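Local coordinates for protein time interval measuring enzyme TIME (Bombyx mori, PDB 2E47) that probably converts superoxide radicals into hydrogen peroxide and oxygen as a copper- and zinc-binding dismutase, and is known as a time-interval measuring enzyme, at residues A12-E17 / G21-T26. Residues are numbered along the deposited sequence; the frame is centred on the assembly and turned at random.
Sequences AVLSTE and GNITFT. With NAG (2-acetamido-2-deoxy-beta-D-glucopyranose), chain C.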
loop_
_atom_site.group_PDB
_atom_site.type_symbol
_atom_site.label_atom_id
_atom_site.label_comp_id
_atom_site.label_asym_id
_atom_site.label_seq_id
_atom_site.Cartn_x
_atom_site.Cartn_y
_atom_site.Cartn_z
ATOM N N ALA A 12 2.770 7.214 1.193
ATOM C CA ALA A 12 3.136 6.432 -0.030
ATOM C C ALA A 12 4.598 6.684 -0.207
ATOM O O ALA A 12 5.057 7.826 0.004
ATOM C CB ALA A 12 2.415 6.984 -1.287
ATOM N N VAL A 13 5.330 5.682 -0.637
ATOM C CA VAL A 13 6.751 5.847 -0.849
ATOM C C VAL A 13 7.019 5.595 -2.300
ATOM O O VAL A 13 6.574 4.617 -2.829
ATOM C CB VAL A 13 7.575 4.863 0.089
ATOM C CG1 VAL A 13 8.991 4.879 -0.236
ATOM C CG2 VAL A 13 7.375 5.248 1.603
ATOM N N LEU A 14 7.735 6.481 -2.956
ATOM C CA LEU A 14 8.229 6.265 -4.331
ATOM C C LEU A 14 9.704 5.788 -4.259
ATOM O O LEU A 14 10.484 6.390 -3.520
ATOM C CB LEU A 14 8.248 7.635 -4.969
ATOM C CG LEU A 14 6.995 8.110 -5.729
ATOM C CD1 LEU A 14 5.772 7.275 -5.481
ATOM C CD2 LEU A 14 6.740 9.604 -5.781
ATOM N N SER A 15 10.086 4.745 -4.999
ATOM C CA SER A 15 11.413 4.228 -4.899
ATOM C C SER A 15 11.759 3.482 -6.217
ATOM O O SER A 15 11.235 2.382 -6.474
ATOM C CB SER A 15 11.550 3.290 -3.669
ATOM O OG SER A 15 12.942 3.168 -3.329
ATOM N N THR A 16 12.638 4.118 -7.000
ATOM C CA THR A 16 13.049 3.750 -8.339
ATOM C C THR A 16 14.614 3.876 -8.301
ATOM O O THR A 16 15.159 4.360 -7.287
ATOM C CB THR A 16 12.315 4.756 -9.267
ATOM O OG1 THR A 16 11.078 4.174 -9.749
ATOM C CG2 THR A 16 13.079 5.349 -10.363
ATOM N N GLU A 17 15.309 3.421 -9.356
ATOM C CA GLU A 17 16.733 3.672 -9.496
ATOM C C GLU A 17 17.008 5.181 -9.431
ATOM O O GLU A 17 18.017 5.607 -8.830
ATOM C CB GLU A 17 17.276 3.147 -10.840
ATOM C CG GLU A 17 17.493 1.614 -10.940
ATOM C CD GLU A 17 18.057 0.993 -9.650
ATOM O OE1 GLU A 17 19.258 1.214 -9.320
ATOM O OE2 GLU A 17 17.293 0.272 -8.969
ATOM N N GLY A 21 10.990 9.324 -2.895
ATOM C CA GLY A 21 10.211 10.245 -2.105
ATOM C C GLY A 21 9.294 9.603 -1.118
ATOM O O GLY A 21 9.061 8.395 -1.166
ATOM N N ASN A 22 8.810 10.427 -0.194
ATOM C CA ASN A 22 7.762 10.081 0.768
ATOM C C ASN A 22 6.690 11.119 0.588
ATOM O O ASN A 22 6.999 12.323 0.519
ATOM C CB ASN A 22 8.267 10.237 2.219
ATOM C CG ASN A 22 9.506 9.358 2.502
ATOM O OD1 ASN A 22 9.428 8.124 2.329
ATOM N ND2 ASN A 22 10.657 9.997 2.846
ATOM N N ILE A 23 5.452 10.655 0.544
ATOM C CA ILE A 23 4.258 11.528 0.535
ATOM C C ILE A 23 3.317 11.101 1.625
ATOM O O ILE A 23 2.919 9.946 1.653
ATOM C CB ILE A 23 3.560 11.525 -0.860
ATOM C CG1 ILE A 23 4.575 11.957 -1.929
ATOM C CG2 ILE A 23 2.296 12.521 -0.904
ATOM C CD1 ILE A 23 5.196 10.787 -2.534
ATOM N N THR A 24 2.968 12.057 2.498
ATOM C CA THR A 24 2.229 11.851 3.698
ATOM C C THR A 24 0.831 12.530 3.537
ATOM O O THR A 24 0.762 13.580 2.938
ATOM C CB THR A 24 3.101 12.505 4.823
ATOM O OG1 THR A 24 3.946 11.504 5.476
ATOM C CG2 THR A 24 2.371 13.296 5.733
ATOM N N PHE A 25 -0.228 11.960 4.104
ATOM C CA PHE A 25 -1.584 12.533 3.963
ATOM C C PHE A 25 -2.130 12.670 5.351
ATOM O O PHE A 25 -2.195 11.684 6.045
ATOM C CB PHE A 25 -2.468 11.541 3.213
ATOM C CG PHE A 25 -1.973 11.213 1.820
ATOM C CD1 PHE A 25 -2.531 11.866 0.717
ATOM C CD2 PHE A 25 -0.958 10.292 1.622
ATOM C CE1 PHE A 25 -2.087 11.590 -0.559
ATOM C CE2 PHE A 25 -0.476 9.985 0.335
ATOM C CZ PHE A 25 -1.054 10.620 -0.768
ATOM N N THR A 26 -2.590 13.840 5.755
ATOM C CA THR A 26 -3.045 14.028 7.114
ATOM C C THR A 26 -4.317 14.821 7.048
ATOM O O THR A 26 -4.410 15.800 6.303
ATOM C CB THR A 26 -1.953 14.771 7.956
ATOM O OG1 THR A 26 -1.751 16.050 7.390
ATOM C CG2 THR A 26 -0.628 14.153 7.736
HETATM C C1 NAG C . 11.300 9.553 4.080
HETATM C C2 NAG C . 11.089 9.346 5.595
HETATM C C3 NAG C . 12.402 9.195 6.392
HETATM C C4 NAG C . 13.647 8.678 5.663
HETATM C C5 NAG C . 13.523 8.644 4.137
HETATM C C6 NAG C . 14.305 7.466 3.543
HETATM C C7 NAG C . 8.991 10.246 6.694
HETATM C C8 NAG C . 8.064 9.397 5.903
HETATM N N2 NAG C . 10.257 10.396 6.235
HETATM O O3 NAG C . 12.178 8.417 7.551
HETATM O O4 NAG C . 14.619 9.665 5.926
HETATM O O5 NAG C . 12.176 8.531 3.699
HETATM O O6 NAG C . 15.677 7.475 3.890
HETATM O O7 NAG C . 8.528 10.757 7.716
#
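Ala-12 and Leu-14 pair with Ile-23 and Gly-21 across the first beta hairpin of the Cu,Zn superoxide dismutase fold, a Greek-key barrel of antiparallel strands. Four backbone hydrogen bonds join strands 9-15 and 20-27, whose segments 12-15 and 21-26 run antiparallel at 165°. Ala-12 and Ile-23 form one hydrogen-bonded pair: Ala-12 N gives to Ile-23 O at 2.8 Å, and Ile-23 N returns the bond to Ala-12 O. Leu-14 and Gly-21 form the other, with Leu-14 N 2.9 Å from Gly-21 O and Gly-21 N bonded in turn to Leu-14 O. Between them sits the non-hydrogen-bonded pair Val-13 and Asn-22, where Val-13 CA brings its hydrogen towards Gly-21 O.

The buried face is apolar. CD2 of Leu-14 meets CD1 of Ile-23 at 3.8 Å, two branched chains meeting at an angle, while the small methyl of Ala-12 lies loosely beside CE2 of Phe-25, with Ala-12 N near the ring plane at its edge. Gly-21 has no side chain to add, and Leu-14 CB lies against its backbone N and O. Ile-39 and Ala-149 continue the hydrophobic packing around Leu-14, and Val-35 does so beside Ile-23.

On the outer face the side chains of Val-13 and Asn-22 run alongside each other off the strands, and both pack on Ser-58 of the second subunit. A beta-branched valine suits an extended strand, and its chi1 of 172° turns CG2 to the side of the backbone N, where this methyl lies 3.6 Å from Asn-22 OD1. Asparagine at this partly exposed position carries the N-linked sugar: Asn-22 ND2 is bonded covalently to C1 of the N-acetylglucosamine at 1.5 Å. The acetamido methyl C8 of the sugar folds back to 3.8 Å from Asn-22 CB.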